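Local coordinates for protein digeranylgeranylglycerophospholipid reductase (Sulfolobus acidocaldarius, PDB 3ATR) that reduces the double bonds of geranylgeranyl chains in archaeal membrane lipid precursors, using a bound FAD cofactor, to give saturated archaeol-type phospholipids, at residues Ile77-Pro82 and Leu203-Asp208; Gly215-Phe220 and Lys248-Tyr253; Arg273-Thr278 and Ala343-Leu348; Tyr337-Gly342 and Leu423-Pro428. One frame throughout, in Å; residues are numbered along the deposited sequence.

Contact 1. Residues Ile77-Pro82 and Leu203-Asp208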
# COMPACT_ATOMS: atom_id res chain seq x y z
N ILE A 77 -18.04 4.20 -4.08
CA ILE A 77 -17.96 2.85 -3.54
C ILE A 77 -19.25 2.56 -2.81
O ILE A 77 -19.76 3.41 -2.04
CB ILE A 77 -16.78 2.72 -2.54
CG1 ILE A 77 -15.47 3.15 -3.23
CG2 ILE A 77 -16.73 1.32 -1.95
CD1 ILE A 77 -14.25 3.22 -2.30
N LYS A 78 -19.77 1.36 -3.04
CA LYS A 78 -20.85 0.82 -2.24
C LYS A 78 -20.25 -0.18 -1.24
O LYS A 78 -19.64 -1.18 -1.63
CB LYS A 78 -21.84 0.12 -3.14
CG LYS A 78 -22.48 1.04 -4.19
CD LYS A 78 -23.84 1.48 -3.78
CE LYS A 78 -24.49 2.44 -4.79
NZ LYS A 78 -24.69 1.78 -6.10
N LEU A 79 -20.44 0.10 0.05
CA LEU A 79 -19.98 -0.76 1.12
C LEU A 79 -21.16 -1.55 1.71
O LEU A 79 -22.18 -0.96 2.14
CB LEU A 79 -19.32 0.11 2.19
CG LEU A 79 -18.62 -0.56 3.36
CD1 LEU A 79 -17.35 -1.27 2.87
CD2 LEU A 79 -18.28 0.49 4.45
N TYR A 80 -21.02 -2.87 1.71
CA TYR A 80 -22.09 -3.77 2.14
C TYR A 80 -21.82 -4.38 3.51
O TYR A 80 -20.73 -4.91 3.76
CB TYR A 80 -22.26 -4.92 1.15
CG TYR A 80 -22.73 -4.53 -0.24
CD1 TYR A 80 -24.00 -4.90 -0.69
CD2 TYR A 80 -21.89 -3.81 -1.11
CE1 TYR A 80 -24.44 -4.56 -1.99
CE2 TYR A 80 -22.33 -3.46 -2.41
CZ TYR A 80 -23.60 -3.84 -2.83
OH TYR A 80 -24.05 -3.51 -4.09
N SER A 81 -22.84 -4.34 4.38
CA SER A 81 -22.79 -5.04 5.67
C SER A 81 -22.72 -6.57 5.44
O SER A 81 -23.19 -7.07 4.41
CB SER A 81 -24.04 -4.68 6.51
OG SER A 81 -25.21 -5.17 5.87
N PRO A 82 -22.21 -7.32 6.43
CA PRO A 82 -22.16 -8.80 6.35
C PRO A 82 -23.51 -9.41 6.04
O PRO A 82 -23.58 -10.32 5.22
CB PRO A 82 -21.72 -9.21 7.76
CG PRO A 82 -20.88 -8.07 8.20
CD PRO A 82 -21.43 -6.82 7.57
N LEU A 203 -17.51 0.90 -7.32
CA LEU A 203 -16.86 -0.28 -6.73
C LEU A 203 -17.78 -0.82 -5.64
O LEU A 203 -18.58 -0.07 -5.09
CB LEU A 203 -15.52 0.11 -6.10
CG LEU A 203 -14.52 0.87 -7.00
CD1 LEU A 203 -13.23 1.28 -6.24
CD2 LEU A 203 -14.19 0.04 -8.29
N ARG A 204 -17.67 -2.12 -5.35
CA ARG A 204 -18.48 -2.76 -4.32
C ARG A 204 -17.49 -3.40 -3.37
O ARG A 204 -16.57 -4.06 -3.82
CB ARG A 204 -19.37 -3.83 -4.90
CG ARG A 204 -20.39 -3.29 -5.89
CD ARG A 204 -21.22 -4.43 -6.45
NE ARG A 204 -21.88 -4.03 -7.66
CZ ARG A 204 -22.52 -4.85 -8.49
NH1 ARG A 204 -22.59 -6.17 -8.25
NH2 ARG A 204 -23.08 -4.35 -9.58
N ILE A 205 -17.65 -3.15 -2.08
CA ILE A 205 -16.78 -3.78 -1.08
C ILE A 205 -17.68 -4.42 -0.06
O ILE A 205 -18.60 -3.77 0.45
CB ILE A 205 -15.87 -2.72 -0.43
CG1 ILE A 205 -14.75 -2.35 -1.38
CG2 ILE A 205 -15.32 -3.21 0.93
CD1 ILE A 205 -13.87 -1.22 -0.91
N PHE A 206 -17.46 -5.70 0.20
CA PHE A 206 -18.33 -6.48 1.06
C PHE A 206 -17.58 -6.83 2.32
O PHE A 206 -16.56 -7.55 2.25
CB PHE A 206 -18.77 -7.76 0.37
CG PHE A 206 -19.34 -7.54 -0.98
CD1 PHE A 206 -20.72 -7.29 -1.14
CD2 PHE A 206 -18.51 -7.60 -2.11
CE1 PHE A 206 -21.25 -7.08 -2.41
CE2 PHE A 206 -19.01 -7.41 -3.37
CZ PHE A 206 -20.39 -7.14 -3.55
N ILE A 207 -18.06 -6.30 3.44
CA ILE A 207 -17.48 -6.60 4.74
C ILE A 207 -18.13 -7.87 5.29
O ILE A 207 -19.37 -8.04 5.22
CB ILE A 207 -17.71 -5.44 5.72
CG1 ILE A 207 -17.29 -4.10 5.08
CG2 ILE A 207 -17.01 -5.74 7.05
CD1 ILE A 207 -17.46 -2.91 5.94
N ASP A 208 -17.31 -8.78 5.81
CA ASP A 208 -17.80 -10.05 6.30
C ASP A 208 -16.63 -10.76 6.95
O ASP A 208 -15.67 -11.15 6.24
CB ASP A 208 -18.42 -10.90 5.18
CG ASP A 208 -19.30 -12.04 5.70
OD1 ASP A 208 -18.86 -12.77 6.63
OD2 ASP A 208 -20.45 -12.21 5.18
O HOH W 1 -20.86 -8.27 3.07
O HOH W 2 -21.24 -10.93 2.99
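Strands 77-80 and 203-206 run parallel, their axes 4.6 Å apart and inclined by 18°, and the ladder of backbone bonds that starts with Lys-78 N to Leu-203 O (2.8 Å) ends with Ile-207 N to Tyr-80 O. On the face carrying Ile-77, Leu-79, Leu-203 and Ile-205 the side chains mesh through aliphatic carbons. Leu-79 has CG anti to its backbone N (chi1 -174°), which brings CD1 between two isoleucines, tightly packed at 3.4 Å from Ile-205 CG2 and 3.5 Å from Ile-207 CD1. Across the sheet, Tyr-80 and Phe-206 run alongside each other in the same direction; Phe-206 CE1 sits over the centre of the tyrosine ring, 3.5 Å above its plane, yet the ring planes are 37° apart. The phenol end runs on to Arg-204, with OH 3.8 Å from CD. An alanine in place of Tyr-80 would remove this ring and is likely to leave one side of Phe-206 and the aliphatic part of Arg-204 without their neighbour. The pairing thus divides between an aliphatic face, whose Leu-203 touches a bound nonane, and a reverse face where aromatic rings lie beside basic side chains.

Contact 2. Residues Gly215-Phe220 and Lys248-Tyr253. With FDA (dihydroflavine-adenine dinucleotide), chain B.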
# COMPACT_ATOMS: atom_id res chain seq x y z
N GLY A 215 -10.09 -9.24 6.17
CA GLY A 215 -9.95 -8.42 4.93
C GLY A 215 -11.36 -8.16 4.46
O GLY A 215 -12.23 -7.83 5.27
N TYR A 216 -11.59 -8.24 3.15
CA TYR A 216 -12.92 -8.05 2.60
C TYR A 216 -12.97 -8.64 1.19
O TYR A 216 -11.92 -8.94 0.60
CB TYR A 216 -13.30 -6.56 2.56
CG TYR A 216 -12.37 -5.65 1.78
CD1 TYR A 216 -12.51 -5.49 0.39
CD2 TYR A 216 -11.41 -4.87 2.44
CE1 TYR A 216 -11.69 -4.59 -0.35
CE2 TYR A 216 -10.56 -3.98 1.69
CZ TYR A 216 -10.72 -3.86 0.31
OH TYR A 216 -9.90 -3.01 -0.43
N TRP A 217 -14.19 -8.81 0.69
CA TRP A 217 -14.38 -9.18 -0.73
C TRP A 217 -14.65 -7.91 -1.51
O TRP A 217 -15.22 -6.95 -0.95
CB TRP A 217 -15.64 -10.06 -0.84
CG TRP A 217 -15.40 -11.54 -0.72
CD1 TRP A 217 -15.39 -12.28 0.41
CD2 TRP A 217 -15.22 -12.44 -1.81
NE1 TRP A 217 -15.19 -13.60 0.11
CE2 TRP A 217 -15.08 -13.73 -1.25
CE3 TRP A 217 -15.16 -12.28 -3.21
CZ2 TRP A 217 -14.89 -14.85 -2.04
CZ3 TRP A 217 -14.95 -13.40 -3.99
CH2 TRP A 217 -14.84 -14.67 -3.41
N TRP A 218 -14.31 -7.91 -2.81
CA TRP A 218 -14.60 -6.77 -3.66
C TRP A 218 -15.07 -7.18 -5.06
O TRP A 218 -14.83 -8.30 -5.52
CB TRP A 218 -13.39 -5.84 -3.77
CG TRP A 218 -12.25 -6.38 -4.56
CD1 TRP A 218 -12.06 -6.32 -5.92
CD2 TRP A 218 -11.06 -6.98 -4.02
NE1 TRP A 218 -10.83 -6.87 -6.27
CE2 TRP A 218 -10.20 -7.30 -5.12
CE3 TRP A 218 -10.63 -7.26 -2.71
CZ2 TRP A 218 -8.92 -7.88 -4.95
CZ3 TRP A 218 -9.35 -7.89 -2.54
CH2 TRP A 218 -8.53 -8.20 -3.68
N TYR A 219 -15.77 -6.26 -5.70
CA TYR A 219 -16.30 -6.44 -7.04
C TYR A 219 -16.03 -5.08 -7.67
O TYR A 219 -16.70 -4.11 -7.32
CB TYR A 219 -17.78 -6.84 -6.93
CG TYR A 219 -18.54 -6.97 -8.23
CD1 TYR A 219 -18.90 -8.24 -8.72
CD2 TYR A 219 -19.00 -5.83 -8.92
CE1 TYR A 219 -19.63 -8.37 -9.87
CE2 TYR A 219 -19.76 -5.97 -10.08
CZ TYR A 219 -20.06 -7.23 -10.54
OH TYR A 219 -20.80 -7.34 -11.72
N PHE A 220 -14.98 -4.98 -8.51
CA PHE A 220 -14.52 -3.68 -9.02
C PHE A 220 -14.72 -3.67 -10.54
O PHE A 220 -13.91 -4.25 -11.24
CB PHE A 220 -13.02 -3.48 -8.77
CG PHE A 220 -12.62 -3.16 -7.34
CD1 PHE A 220 -13.57 -2.99 -6.33
CD2 PHE A 220 -11.25 -2.96 -7.06
CE1 PHE A 220 -13.15 -2.65 -5.00
CE2 PHE A 220 -10.81 -2.63 -5.74
CZ PHE A 220 -11.77 -2.47 -4.73
N LYS A 248 -15.60 -20.96 -2.51
CA LYS A 248 -16.82 -21.14 -1.77
C LYS A 248 -17.79 -19.97 -1.90
O LYS A 248 -19.03 -20.18 -1.97
CB LYS A 248 -16.50 -21.41 -0.29
CG LYS A 248 -17.69 -21.79 0.56
CD LYS A 248 -17.22 -22.35 1.90
CE LYS A 248 -18.24 -23.33 2.49
NZ LYS A 248 -19.17 -22.62 3.42
N TYR A 249 -17.26 -18.75 -1.92
CA TYR A 249 -18.13 -17.55 -1.88
C TYR A 249 -18.19 -16.68 -3.13
O TYR A 249 -18.98 -15.73 -3.13
CB TYR A 249 -17.78 -16.66 -0.67
CG TYR A 249 -17.89 -17.43 0.63
CD1 TYR A 249 -19.15 -17.78 1.14
CD2 TYR A 249 -16.75 -17.85 1.33
CE1 TYR A 249 -19.27 -18.50 2.34
CE2 TYR A 249 -16.86 -18.58 2.51
CZ TYR A 249 -18.13 -18.90 3.01
OH TYR A 249 -18.26 -19.61 4.18
N LEU A 250 -17.41 -16.97 -4.16
CA LEU A 250 -17.52 -16.18 -5.42
C LEU A 250 -18.99 -15.94 -5.81
O LEU A 250 -19.36 -14.81 -6.18
CB LEU A 250 -16.80 -16.85 -6.61
CG LEU A 250 -16.84 -16.09 -7.94
CD1 LEU A 250 -16.20 -14.67 -7.77
CD2 LEU A 250 -16.11 -16.87 -9.08
N ASP A 251 -19.83 -16.98 -5.73
CA ASP A 251 -21.21 -16.91 -6.27
C ASP A 251 -22.07 -15.93 -5.50
O ASP A 251 -23.00 -15.35 -6.07
CB ASP A 251 -21.87 -18.33 -6.37
CG ASP A 251 -21.40 -19.14 -7.62
OD1 ASP A 251 -20.58 -18.64 -8.44
OD2 ASP A 251 -21.84 -20.32 -7.79
N LYS A 252 -21.77 -15.74 -4.21
CA LYS A 252 -22.47 -14.76 -3.40
C LYS A 252 -22.20 -13.32 -3.83
O LYS A 252 -23.08 -12.47 -3.84
CB LYS A 252 -22.08 -14.91 -1.95
CG LYS A 252 -22.72 -13.89 -1.09
CD LYS A 252 -22.47 -14.13 0.37
CE LYS A 252 -23.33 -13.12 1.13
NZ LYS A 252 -23.10 -13.25 2.57
N TYR A 253 -20.96 -13.05 -4.20
CA TYR A 253 -20.55 -11.67 -4.52
C TYR A 253 -20.52 -11.33 -6.01
O TYR A 253 -20.58 -10.16 -6.39
CB TYR A 253 -19.18 -11.40 -3.89
CG TYR A 253 -19.21 -11.61 -2.41
CD1 TYR A 253 -19.98 -10.78 -1.59
CD2 TYR A 253 -18.52 -12.65 -1.83
CE1 TYR A 253 -20.02 -10.96 -0.22
CE2 TYR A 253 -18.53 -12.86 -0.42
CZ TYR A 253 -19.30 -12.00 0.36
OH TYR A 253 -19.33 -12.16 1.73
PA FDA B . 5.20 -3.91 -7.20
O1A FDA B . 5.12 -5.30 -6.63
O2A FDA B . 4.11 -3.46 -8.13
O5B FDA B . 6.50 -3.74 -8.09
C5B FDA B . 7.79 -4.28 -7.61
C4B FDA B . 8.67 -4.56 -8.82
O4B FDA B . 9.97 -4.97 -8.39
C3B FDA B . 8.12 -5.69 -9.69
O3B FDA B . 7.81 -5.17 -11.00
C2B FDA B . 9.23 -6.74 -9.67
O2B FDA B . 9.48 -7.38 -10.92
C1B FDA B . 10.47 -5.95 -9.31
N9A FDA B . 11.49 -6.67 -8.52
C8A FDA B . 11.32 -7.28 -7.31
N7A FDA B . 12.54 -7.71 -6.88
C5A FDA B . 13.47 -7.28 -7.80
C6A FDA B . 14.84 -7.41 -7.91
N6A FDA B . 15.56 -8.08 -6.95
N1A FDA B . 15.46 -6.88 -9.01
C2A FDA B . 14.78 -6.22 -9.99
N3A FDA B . 13.42 -6.09 -9.89
C4A FDA B . 12.78 -6.63 -8.82
N1 FDA B . -3.71 -1.14 -4.20
C2 FDA B . -4.48 -0.22 -4.81
O2 FDA B . -4.03 0.94 -4.82
N3 FDA B . -5.70 -0.53 -5.38
C4 FDA B . -6.19 -1.79 -5.39
O4 FDA B . -7.29 -2.04 -5.91
C4X FDA B . -5.44 -2.85 -4.72
N5 FDA B . -5.90 -4.13 -4.65
C5X FDA B . -4.96 -5.10 -4.46
C6 FDA B . -5.35 -6.42 -4.73
C7 FDA B . -4.42 -7.46 -4.58
C7M FDA B . -4.84 -8.89 -4.97
C8 FDA B . -3.16 -7.16 -4.12
C8M FDA B . -2.10 -8.26 -3.97
C9 FDA B . -2.74 -5.83 -3.81
C9A FDA B . -3.67 -4.77 -3.99
N10 FDA B . -3.31 -3.41 -3.67
C10 FDA B . -4.13 -2.43 -4.17
C1' FDA B . -1.89 -3.08 -3.40
C2' FDA B . -1.07 -2.61 -4.63
O2' FDA B . -1.22 -3.54 -5.71
C3' FDA B . 0.41 -2.53 -4.24
O3' FDA B . 0.47 -1.90 -2.95
C4' FDA B . 1.27 -1.71 -5.19
O4' FDA B . 1.07 -2.18 -6.53
C5' FDA B . 2.74 -1.95 -4.81
O5' FDA B . 3.56 -1.18 -5.72
P FDA B . 5.14 -1.41 -5.67
O1P FDA B . 5.75 -0.60 -6.81
O2P FDA B . 5.58 -1.18 -4.25
O3P FDA B . 5.37 -3.02 -5.88
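A tryptophan and a tyrosine stack face to face between strand and helix: the five-membered ring of Trp-217 and the ring of Tyr-253 have centroids 4.1 Å apart and planes at 30°. Trp-217 CD1 lies 3.3 Å from Tyr-253 CE2, while Trp-217 CB lies over the centre of the same tyrosine face, a CH-pi contact of 4.0 Å to the centroid. The opposite face carries Lys-252 CG, so the phenol ring is sandwiched. Farther out, the six-membered part of the indole reaches the helix backbone, with CH2 3.5 Å from Leu-250 N and CZ2 beside Tyr-249 CB. In this way helix 242-253 packs on one face of the large mixed sheet to which strand 217-221 belongs, whereas Trp-218 and Phe-220 point from that strand to the flavin on the other. Thr-211 holds both stacked residues, its O accepting from Trp-217 NE1 and its OG1 bonded to Tyr-253 OH. A leucine replacing Trp-217 would probably leave the Tyr-253 face without its stacking partner and Thr-211 O without this donor.

Contact 3. Residues Arg273-Thr278 and Ala343-Leu348; sequences RRPLYT and AKQASL. With PPV (pyrophosphate), chain D.
Gln-345 reaches from helix 332-355 to the loop at Arg-273 and Pro-275, its chain extended beyond CG and passing at a slant over Pro-275. NE2 donates to Arg-273 O at 2.9 Å, lying in the carbonyl plane, though the N-H...O angle is only 131° and the oxygen stands 24° out of the amide plane. Gln-345 CD and Pro-275 CD are 3.8 Å apart. The amide is also gripped from outside the two segments: NE2 gives a further bond to Phe-292 O and OE1 meets Tyr-337 OH, which together fix which way round it lies. Beside it, the CA atoms of Arg-274 and Ala-346 approach to 4.5 Å, consistent with the small side chain of Ala-346. The guanidinium groups of Arg-273 and Arg-274 lie face over face, Arg-274 CZ 3.9 Å above the plane of Arg-273, while hydrogen bonds hold the loop: Arg-273 NE to Arg-274 O, and Arg-274 NE to Tyr-277 OH at 2.8 Å, in the guanidinium plane. Salt bridges to Glu-176 and Asp-349 probably offset the two like charges. One helix turn thus serves two ends: Gln-345 fastens the buried loop through neutral polar bonds, while Lys-344 sends NZ to the pyrophosphate, 2.6 Å from O21.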
# COMPACT_ATOMS: atom_id res chain seq x y z
N ARG A 273 0.07 -2.36 7.51
CA ARG A 273 0.55 -1.83 8.78
C ARG A 273 1.17 -0.46 8.61
O ARG A 273 1.26 0.09 7.50
CB ARG A 273 1.56 -2.81 9.39
CG ARG A 273 2.73 -3.21 8.41
CD ARG A 273 3.97 -3.61 9.29
NE ARG A 273 4.73 -2.43 9.70
CZ ARG A 273 5.93 -2.47 10.27
NH1 ARG A 273 6.49 -3.64 10.63
NH2 ARG A 273 6.56 -1.34 10.51
N ARG A 274 1.61 0.09 9.74
CA ARG A 274 2.41 1.34 9.73
C ARG A 274 3.62 1.14 8.77
O ARG A 274 4.08 0.01 8.51
CB ARG A 274 2.81 1.65 11.18
CG ARG A 274 3.71 0.63 11.80
CD ARG A 274 3.55 0.54 13.35
NE ARG A 274 4.34 -0.60 13.84
CZ ARG A 274 4.01 -1.90 13.67
NH1 ARG A 274 2.90 -2.29 13.03
NH2 ARG A 274 4.83 -2.84 14.11
N PRO A 275 4.18 2.24 8.23
CA PRO A 275 5.32 1.96 7.35
C PRO A 275 6.59 1.45 8.11
O PRO A 275 6.64 1.45 9.33
CB PRO A 275 5.61 3.33 6.71
CG PRO A 275 5.00 4.36 7.66
CD PRO A 275 3.86 3.69 8.37
N LEU A 276 7.61 1.04 7.38
CA LEU A 276 8.94 0.78 8.00
C LEU A 276 9.30 1.87 8.99
O LEU A 276 9.13 3.08 8.68
CB LEU A 276 10.02 0.74 6.93
CG LEU A 276 10.42 -0.47 6.09
CD1 LEU A 276 11.72 -0.19 5.38
CD2 LEU A 276 10.54 -1.73 6.95
N TYR A 277 9.78 1.52 10.19
CA TYR A 277 10.06 2.55 11.16
C TYR A 277 11.01 3.63 10.66
O TYR A 277 10.88 4.80 11.01
CB TYR A 277 10.62 1.97 12.46
CG TYR A 277 9.53 1.25 13.25
CD1 TYR A 277 8.41 1.96 13.72
CD2 TYR A 277 9.64 -0.12 13.56
CE1 TYR A 277 7.39 1.31 14.47
CE2 TYR A 277 8.62 -0.76 14.33
CZ TYR A 277 7.51 -0.04 14.77
OH TYR A 277 6.52 -0.66 15.52
N THR A 278 11.97 3.22 9.87
CA THR A 278 12.70 4.18 9.01
C THR A 278 12.69 3.64 7.59
O THR A 278 12.87 2.44 7.39
CB THR A 278 14.17 4.47 9.45
OG1 THR A 278 14.73 5.37 8.47
CG2 THR A 278 15.00 3.24 9.46
N ALA A 343 1.79 8.99 8.94
CA ALA A 343 1.13 9.20 10.24
C ALA A 343 -0.31 8.67 10.13
O ALA A 343 -0.81 8.02 11.07
CB ALA A 343 1.14 10.65 10.65
N LYS A 344 -0.96 8.96 9.00
CA LYS A 344 -2.30 8.40 8.72
C LYS A 344 -2.29 6.86 8.75
O LYS A 344 -3.19 6.23 9.37
CB LYS A 344 -2.85 8.97 7.39
CG LYS A 344 -3.91 8.11 6.75
CD LYS A 344 -4.40 8.81 5.46
CE LYS A 344 -5.20 7.86 4.61
NZ LYS A 344 -5.68 8.53 3.35
N GLN A 345 -1.29 6.25 8.13
CA GLN A 345 -1.14 4.78 8.13
C GLN A 345 -1.02 4.27 9.55
O GLN A 345 -1.65 3.27 9.87
CB GLN A 345 0.13 4.35 7.43
CG GLN A 345 -0.03 3.94 6.09
CD GLN A 345 1.33 3.53 5.54
OE1 GLN A 345 2.07 4.39 5.07
NE2 GLN A 345 1.65 2.25 5.63
N ALA A 346 -0.25 4.96 10.39
CA ALA A 346 -0.04 4.48 11.76
C ALA A 346 -1.37 4.47 12.53
O ALA A 346 -1.73 3.49 13.19
CB ALA A 346 0.99 5.37 12.49
N SER A 347 -2.13 5.54 12.38
CA SER A 347 -3.48 5.61 13.01
C SER A 347 -4.40 4.50 12.49
O SER A 347 -5.12 3.86 13.26
CB SER A 347 -4.05 7.02 12.75
OG SER A 347 -5.39 7.06 13.14
N LEU A 348 -4.36 4.25 11.18
CA LEU A 348 -5.17 3.22 10.56
C LEU A 348 -4.77 1.78 10.92
O LEU A 348 -5.62 0.87 10.88
CB LEU A 348 -5.19 3.41 9.03
CG LEU A 348 -5.99 4.65 8.59
CD1 LEU A 348 -5.99 4.80 7.07
CD2 LEU A 348 -7.46 4.65 9.11
O11 PPV D . -7.21 6.05 1.96
P1 PPV D . -6.29 6.49 0.85
O21 PPV D . -6.00 7.96 0.81
O31 PPV D . -5.10 5.61 0.55
OPP PPV D . -7.16 6.24 -0.48
P2 PPV D . -8.48 7.08 -0.82
O12 PPV D . -7.98 8.47 -1.15
O22 PPV D . -9.01 6.29 -1.98
O32 PPV D . -9.34 6.99 0.43

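Contact 4. Residues Tyr337-Gly342 and Leu423-Pro428. With PPV (pyrophosphate), chain D.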
# COMPACT_ATOMS: atom_id res chain seq x y z
N TYR A 337 7.44 11.45 4.23
CA TYR A 337 6.47 10.39 3.99
C TYR A 337 5.48 10.33 5.18
O TYR A 337 4.27 10.13 4.99
CB TYR A 337 7.14 9.02 3.79
CG TYR A 337 6.07 8.01 3.50
CD1 TYR A 337 5.47 7.95 2.22
CD2 TYR A 337 5.61 7.16 4.51
CE1 TYR A 337 4.45 7.06 1.96
CE2 TYR A 337 4.56 6.25 4.25
CZ TYR A 337 4.01 6.22 2.97
OH TYR A 337 2.99 5.36 2.77
N VAL A 338 6.00 10.52 6.39
CA VAL A 338 5.14 10.43 7.55
C VAL A 338 4.12 11.58 7.50
O VAL A 338 2.95 11.39 7.80
CB VAL A 338 5.93 10.46 8.85
CG1 VAL A 338 4.99 10.61 9.99
CG2 VAL A 338 6.74 9.12 8.95
N ASN A 339 4.54 12.76 7.06
CA ASN A 339 3.57 13.85 6.97
C ASN A 339 2.54 13.69 5.84
O ASN A 339 1.37 14.06 6.01
CB ASN A 339 4.29 15.22 6.89
CG ASN A 339 4.87 15.62 8.24
OD1 ASN A 339 6.07 15.52 8.47
ND2 ASN A 339 4.03 16.07 9.12
N GLU A 340 2.95 13.09 4.73
CA GLU A 340 2.07 12.91 3.57
C GLU A 340 1.09 11.73 3.69
O GLU A 340 0.01 11.71 3.03
CB GLU A 340 2.87 12.78 2.28
CG GLU A 340 3.55 14.11 1.80
CD GLU A 340 2.56 15.13 1.17
OE1 GLU A 340 1.38 14.81 0.97
OE2 GLU A 340 2.97 16.28 0.86
N TYR A 341 1.47 10.73 4.49
CA TYR A 341 0.71 9.47 4.50
C TYR A 341 1.02 8.54 5.66
O TYR A 341 0.10 7.85 6.15
CB TYR A 341 0.89 8.67 3.20
CG TYR A 341 -0.28 7.74 2.90
CD1 TYR A 341 -1.39 8.21 2.21
CD2 TYR A 341 -0.25 6.38 3.28
CE1 TYR A 341 -2.47 7.37 1.89
CE2 TYR A 341 -1.36 5.53 3.00
CZ TYR A 341 -2.45 6.04 2.30
OH TYR A 341 -3.53 5.24 1.99
N GLY A 342 2.28 8.55 6.12
CA GLY A 342 2.75 7.58 7.16
C GLY A 342 2.00 7.74 8.50
O GLY A 342 1.71 6.73 9.17
N LEU A 423 2.32 10.96 17.88
CA LEU A 423 3.67 10.34 17.94
C LEU A 423 4.39 10.31 16.59
O LEU A 423 5.58 10.70 16.47
CB LEU A 423 3.53 8.93 18.50
CG LEU A 423 4.75 8.21 19.06
CD1 LEU A 423 5.53 9.15 19.97
CD2 LEU A 423 4.30 6.95 19.83
N TYR A 424 3.66 9.92 15.54
CA TYR A 424 4.19 9.93 14.18
C TYR A 424 4.44 11.32 13.65
O TYR A 424 5.46 11.56 13.01
CB TYR A 424 3.29 9.15 13.24
CG TYR A 424 3.67 7.72 13.22
CD1 TYR A 424 4.34 7.20 12.13
CD2 TYR A 424 3.42 6.90 14.33
CE1 TYR A 424 4.76 5.85 12.12
CE2 TYR A 424 3.83 5.58 14.34
CZ TYR A 424 4.52 5.08 13.23
OH TYR A 424 4.93 3.76 13.24
N LEU A 425 3.53 12.25 13.93
CA LEU A 425 3.78 13.64 13.57
C LEU A 425 4.97 14.26 14.35
O LEU A 425 5.45 15.34 13.99
CB LEU A 425 2.51 14.48 13.67
CG LEU A 425 1.47 14.08 12.61
CD1 LEU A 425 0.21 14.89 12.79
CD2 LEU A 425 2.04 14.16 11.18
N ASN A 426 5.44 13.57 15.40
CA ASN A 426 6.66 13.99 16.13
C ASN A 426 7.80 13.02 15.81
O ASN A 426 8.65 12.67 16.64
CB ASN A 426 6.41 14.07 17.65
CG ASN A 426 5.43 15.18 18.02
OD1 ASN A 426 4.43 14.93 18.72
ND2 ASN A 426 5.70 16.40 17.56
N TYR A 427 7.85 12.61 14.53
CA TYR A 427 8.82 11.62 14.07
C TYR A 427 10.19 12.23 14.41
O TYR A 427 10.38 13.41 14.27
CB TYR A 427 8.68 11.42 12.52
CG TYR A 427 9.55 10.29 12.02
CD1 TYR A 427 9.08 8.96 12.05
CD2 TYR A 427 10.88 10.54 11.64
CE1 TYR A 427 9.90 7.92 11.68
CE2 TYR A 427 11.72 9.50 11.25
CZ TYR A 427 11.24 8.20 11.28
OH TYR A 427 12.04 7.16 10.89
N PRO A 428 11.15 11.41 14.87
CA PRO A 428 12.48 11.85 15.30
C PRO A 428 13.18 12.69 14.24
O PRO A 428 13.17 12.35 13.06
CB PRO A 428 13.27 10.55 15.46
CG PRO A 428 12.37 9.46 15.32
CD PRO A 428 10.97 9.96 15.04
O11 PPV D . -7.21 6.05 1.96
P1 PPV D . -6.29 6.49 0.85
O21 PPV D . -6.00 7.96 0.81
O31 PPV D . -5.10 5.61 0.55
OPP PPV D . -7.16 6.24 -0.48
P2 PPV D . -8.48 7.08 -0.82
O12 PPV D . -7.98 8.47 -1.15
O22 PPV D . -9.01 6.29 -1.98
O32 PPV D . -9.34 6.99 0.43
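Val-338 is the centre of this contact, its two methyls going to different tyrosines. CG1, anti to the backbone N (chi1 170°), faces the C-terminal end of helix 410-425, 3.2 Å from Tyr-424 O and 3.9 Å from Tyr-424 CB, and it meets the Tyr-424 ring near its plane, at the edge. CG2 touches Tyr-427 CD1 at 3.9 Å, the two side chains crossing at about a right angle. One turn on, Gly-342 O lies 4.0 Å from Tyr-424 CD1. At the outer margin Leu-425 CD2 leans on the side chain of Asn-339. The packing is therefore helix against helix end, and it coincides with a wider pi-type turn at 338-342 of helix 332-355: Tyr-337 O accepts from both Tyr-341 N, at 2.9 Å, and Gly-342 N, at 2.8 Å, the two reaching it from opposite faces of the carbonyl plane. Around this core, Trp-437 of helix 434-451 meets the rings of Tyr-424 and Tyr-427 edge-to-face, and the hydroxyl of Tyr-427 bonds to Tyr-277 O. On the other side of the pi-type turn, Tyr-341, a residue of the phospholipid site, carries its hydroxyl to the bound pyrophosphate, whose O31 lies in the plane of the ring at its edge. Asn-295 bonds to the same hydroxyl, and His-56 and His-298 hydrogen-bond to the pyrophosphate.

In the fold
The contacts form two pairs. Contacts 1 and 2, with centres about 9 Å apart, share the large mixed sheet, in which strands 202-206 and 217-221 are neighbours; Phe-206 also packs on Tyr-253. Contacts 3 and 4 lie about 8 Å apart between centres, both use helix 332-355, and meet through bonds such as Gln-345 OE1 to Tyr-337 OH. Along the chain, contact 1 closes before contact 2 opens and contact 2 before contact 3, whereas the segments of 3 and 4 alternate. Contacts 2 and 4 are about 34 Å apart between centres, on opposite sides of the chain's centre. The sheet pair adjoins flavin and nonane and the pair on helix 332-355 touches pyrophosphate, consistent with a lipid-binding region between them.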